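Local atomic coordinates of transcriptional regulator, AsnC family (PDB entry 3I4P), a protein that probably binds specific DNA sequences as a transcription regulator of the Lrp/AsnC family and also binds calcium ions. Residues A[6-11]-A[32-37]. Numbering follows the deposited sequence.
Sequences RKILRI and TPCWRR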
ATOM      1  N   ARG A   6      40.918 -13.396 -13.679  1.00 33.90           N
ATOM      2  CA  ARG A   6      39.584 -13.881 -13.379  1.00 33.89           C
ATOM      3  C   ARG A   6      39.561 -15.335 -12.855  1.00 33.60           C
ATOM      4  O   ARG A   6      38.843 -15.620 -11.863  1.00 32.31           O
ATOM      5  CB  ARG A   6      38.677 -13.736 -14.590  1.00 33.51           C
ATOM      6  CG  ARG A   6      37.221 -14.099 -14.296  1.00 35.19           C
ATOM      7  CD  ARG A   6      36.449 -14.294 -15.569  1.00 38.98           C
ATOM      8  NE  ARG A   6      35.783 -13.083 -15.977  1.00 41.25           N
ATOM      9  CZ  ARG A   6      35.519 -12.746 -17.232  1.00 41.32           C
ATOM     10  NH1 ARG A   6      35.911 -13.511 -18.251  1.00 41.76           N
ATOM     11  NH2 ARG A   6      34.888 -11.599 -17.463  1.00 41.59           N
ATOM     12  N   LYS A   7      40.323 -16.232 -13.507  1.00 32.98           N
ATOM     13  CA  LYS A   7      40.437 -17.628 -13.053  1.00 33.51           C
ATOM     14  C   LYS A   7      40.982 -17.687 -11.625  1.00 32.99           C
ATOM     15  O   LYS A   7      40.490 -18.453 -10.819  1.00 32.89           O
ATOM     16  CB  LYS A   7      41.368 -18.445 -13.944  1.00 34.41           C
ATOM     17  CG  LYS A   7      40.804 -18.870 -15.297  1.00 36.56           C
ATOM     18  CD  LYS A   7      41.933 -19.254 -16.259  1.00 40.06           C
ATOM     19  CE  LYS A   7      41.602 -20.462 -17.141  1.00 42.32           C
ATOM     20  NZ  LYS A   7      42.340 -21.696 -16.672  1.00 45.26           N
ATOM     21  N   ILE A   8      41.986 -16.863 -11.326  1.00 32.82           N
ATOM     22  CA  ILE A   8      42.554 -16.769  -9.967  1.00 33.14           C
ATOM     23  C   ILE A   8      41.502 -16.311  -8.942  1.00 32.73           C
ATOM     24  O   ILE A   8      41.296 -16.967  -7.936  1.00 32.79           O
ATOM     25  CB  ILE A   8      43.844 -15.855  -9.919  1.00 33.42           C
ATOM     26  CG1 ILE A   8      44.987 -16.500 -10.733  1.00 33.70           C
ATOM     27  CG2 ILE A   8      44.291 -15.602  -8.451  1.00 29.13           C
ATOM     28  CD1 ILE A   8      46.187 -15.554 -11.036  1.00 32.98           C
ATOM     29  N   LEU A   9      40.826 -15.209  -9.245  1.00 32.79           N
ATOM     30  CA  LEU A   9      39.774 -14.647  -8.385  1.00 32.82           C
ATOM     31  C   LEU A   9      38.591 -15.580  -8.170  1.00 33.22           C
ATOM     32  O   LEU A   9      37.992 -15.609  -7.078  1.00 33.29           O
ATOM     33  CB  LEU A   9      39.273 -13.305  -8.933  1.00 31.85           C
ATOM     34  CG  LEU A   9      40.294 -12.163  -8.933  1.00 30.81           C
ATOM     35  CD1 LEU A   9      39.728 -10.922  -9.642  1.00 31.10           C
ATOM     36  CD2 LEU A   9      40.811 -11.861  -7.523  1.00 27.00           C
ATOM     37  N   ARG A  10      38.247 -16.349  -9.189  1.00 33.68           N
ATOM     38  CA  ARG A  10      37.115 -17.270  -9.071  1.00 34.31           C
ATOM     39  C   ARG A  10      37.359 -18.337  -7.994  1.00 33.99           C
ATOM     40  O   ARG A  10      36.428 -18.740  -7.266  1.00 34.09           O
ATOM     41  CB  ARG A  10      36.853 -17.896 -10.420  1.00 34.43           C
ATOM     42  CG  ARG A  10      35.739 -18.920 -10.497  1.00 36.64           C
ATOM     43  CD  ARG A  10      35.385 -19.107 -12.042  1.00 38.46           C
ATOM     44  NE  ARG A  10      34.564 -17.976 -12.525  1.00 39.59           N
ATOM     45  CZ  ARG A  10      34.666 -17.356 -13.702  1.00 42.22           C
ATOM     46  NH1 ARG A  10      35.587 -17.726 -14.612  1.00 45.84           N
ATOM     47  NH2 ARG A  10      33.821 -16.355 -13.990  1.00 40.04           N
ATOM     48  N   ILE A  11      38.613 -18.780  -7.893  1.00 33.37           N
ATOM     49  CA  ILE A  11      38.993 -19.739  -6.876  1.00 32.89           C
ATOM     50  C   ILE A  11      39.146 -19.011  -5.522  1.00 32.66           C
ATOM     51  O   ILE A  11      38.641 -19.492  -4.514  1.00 31.51           O
ATOM     52  CB  ILE A  11      40.277 -20.492  -7.241  1.00 32.83           C
ATOM     53  CG1 ILE A  11      40.063 -21.262  -8.562  1.00 32.64           C
ATOM     54  CG2 ILE A  11      40.698 -21.430  -6.080  1.00 31.10           C
ATOM     55  CD1 ILE A  11      41.319 -21.800  -9.206  1.00 29.79           C
ATOM     56  N   THR A  32      55.415 -18.512  -9.549  1.00 15.27           N
ATOM     57  CA  THR A  32      55.806 -17.108  -9.385  1.00 15.26           C
ATOM     58  C   THR A  32      54.853 -16.149 -10.095  1.00 15.54           C
ATOM     59  O   THR A  32      54.378 -15.225  -9.466  1.00 15.80           O
ATOM     60  CB  THR A  32      57.265 -16.860  -9.798  1.00 15.26           C
ATOM     61  OG1 THR A  32      58.098 -17.692  -8.996  1.00 15.49           O
ATOM     62  CG2 THR A  32      57.670 -15.384  -9.609  1.00 14.52           C
ATOM     63  N   PRO A  33      54.578 -16.362 -11.406  1.00 15.84           N
ATOM     64  CA  PRO A  33      53.607 -15.503 -12.110  1.00 15.34           C
ATOM     65  C   PRO A  33      52.222 -15.484 -11.464  1.00 15.39           C
ATOM     66  O   PRO A  33      51.537 -14.461 -11.500  1.00 14.84           O
ATOM     67  CB  PRO A  33      53.533 -16.113 -13.517  1.00 15.43           C
ATOM     68  CG  PRO A  33      54.763 -16.871 -13.674  1.00 15.95           C
ATOM     69  CD  PRO A  33      55.254 -17.294 -12.329  1.00 15.33           C
ATOM     70  N   CYS A  34      51.814 -16.603 -10.880  1.00 15.37           N
ATOM     71  CA  CYS A  34      50.556 -16.650 -10.161  1.00 15.38           C
ATOM     72  C   CYS A  34      50.622 -15.769  -8.901  1.00 15.33           C
ATOM     73  O   CYS A  34      49.765 -14.919  -8.679  1.00 15.29           O
ATOM     74  CB  CYS A  34      50.191 -18.078  -9.786  1.00 15.33           C
ATOM     75  SG  CYS A  34      48.523 -18.169  -9.102  1.00 16.18           S
ATOM     76  N   TRP A  35      51.647 -15.969  -8.100  1.00 14.93           N
ATOM     77  CA  TRP A  35      51.875 -15.153  -6.942  1.00 15.43           C
ATOM     78  C   TRP A  35      51.918 -13.653  -7.286  1.00 15.07           C
ATOM     79  O   TRP A  35      51.255 -12.827  -6.640  1.00 15.46           O
ATOM     80  CB  TRP A  35      53.173 -15.605  -6.261  1.00 15.75           C
ATOM     81  CG  TRP A  35      53.510 -14.822  -5.060  1.00 17.13           C
ATOM     82  CD1 TRP A  35      53.040 -15.013  -3.787  1.00 17.72           C
ATOM     83  CD2 TRP A  35      54.383 -13.703  -5.006  1.00 20.09           C
ATOM     84  NE1 TRP A  35      53.570 -14.073  -2.946  1.00 18.33           N
ATOM     85  CE2 TRP A  35      54.404 -13.256  -3.666  1.00 21.31           C
ATOM     86  CE3 TRP A  35      55.168 -13.038  -5.958  1.00 22.64           C
ATOM     87  CZ2 TRP A  35      55.184 -12.165  -3.253  1.00 22.97           C
ATOM     88  CZ3 TRP A  35      55.944 -11.953  -5.552  1.00 23.74           C
ATOM     89  CH2 TRP A  35      55.944 -11.527  -4.209  1.00 23.96           C
ATOM     90  N   ARG A  36      52.694 -13.305  -8.299  1.00 14.85           N
ATOM     91  CA  ARG A  36      52.832 -11.907  -8.719  1.00 14.80           C
ATOM     92  C   ARG A  36      51.491 -11.273  -9.141  1.00 14.40           C
ATOM     93  O   ARG A  36      51.281 -10.096  -8.910  1.00 14.85           O
ATOM     94  CB  ARG A  36      53.893 -11.773  -9.829  1.00 14.62           C
ATOM     95  CG  ARG A  36      55.337 -11.879  -9.317  1.00 14.64           C
ATOM     96  CD  ARG A  36      56.392 -11.930 -10.444  1.00 16.12           C
ATOM     97  NE  ARG A  36      56.320 -10.808 -11.386  1.00 15.82           N
ATOM     98  N   ARG A  37      50.592 -12.059  -9.731  1.00 13.77           N
ATOM     99  CA  ARG A  37      49.269 -11.587 -10.137  1.00 13.39           C
ATOM    100  C   ARG A  37      48.388 -11.290  -8.927  1.00 13.69           C
ATOM    101  O   ARG A  37      47.641 -10.291  -8.904  1.00 13.13           O
ATOM    102  CB  ARG A  37      48.579 -12.629 -11.018  1.00 13.06           C
ATOM    103  CG  ARG A  37      49.060 -12.604 -12.473  1.00 12.87           C
ATOM    104  CD  ARG A  37      48.559 -13.809 -13.232  1.00 11.88           C
ATOM    105  NE  ARG A  37      48.808 -13.713 -14.666  1.00 10.46           N
ATOM    106  CZ  ARG A  37      48.083 -13.009 -15.528  1.00 10.63           C
ATOM    107  NH1 ARG A  37      47.043 -12.289 -15.126  1.00  8.42           N
ATOM    108  NH2 ARG A  37      48.412 -13.015 -16.818  1.00 10.24           N
TER
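Ile8 reaches from helix 3-12 to helix 31-43 chiefly through its CD1 methyl, which meets both Cys34 and Arg37, one helical turn apart. Its CG1 branch stands anti to the carbonyl carbon (chi1 -66°) and runs on extended, carrying CD1 toward helix 31-43. The methyl lies against the aliphatic part of Arg37, 3.7 Å from Arg37 CD and 3.8 Å from Arg37 CB; the two side chains cross at about a right angle. Cys34 SG offers its apolar surface to the same methyl, 4.0 Å from Ile8 CD1. No hydrogen bond links the two segments, whose nearest CA atoms, Ile8 CA and Cys34 CA, lie 8.0 Å apart. Arg37 divides its roles along its length: the methylenes pack on Ile8, while the extended chain from CG to NE takes the guanidinium past it, where NH1 forms salt bridges with Asp5 and Asp2 near the start of the chain. Ile8 also touches Ile38 and Met41 farther along helix 31-43, and Cys34 packs on Ala24 of helix 20-27. This apolar packing joins the first and third helices of a winged helix-turn-helix domain, the third being, as in this family, probably the DNA-recognition helix.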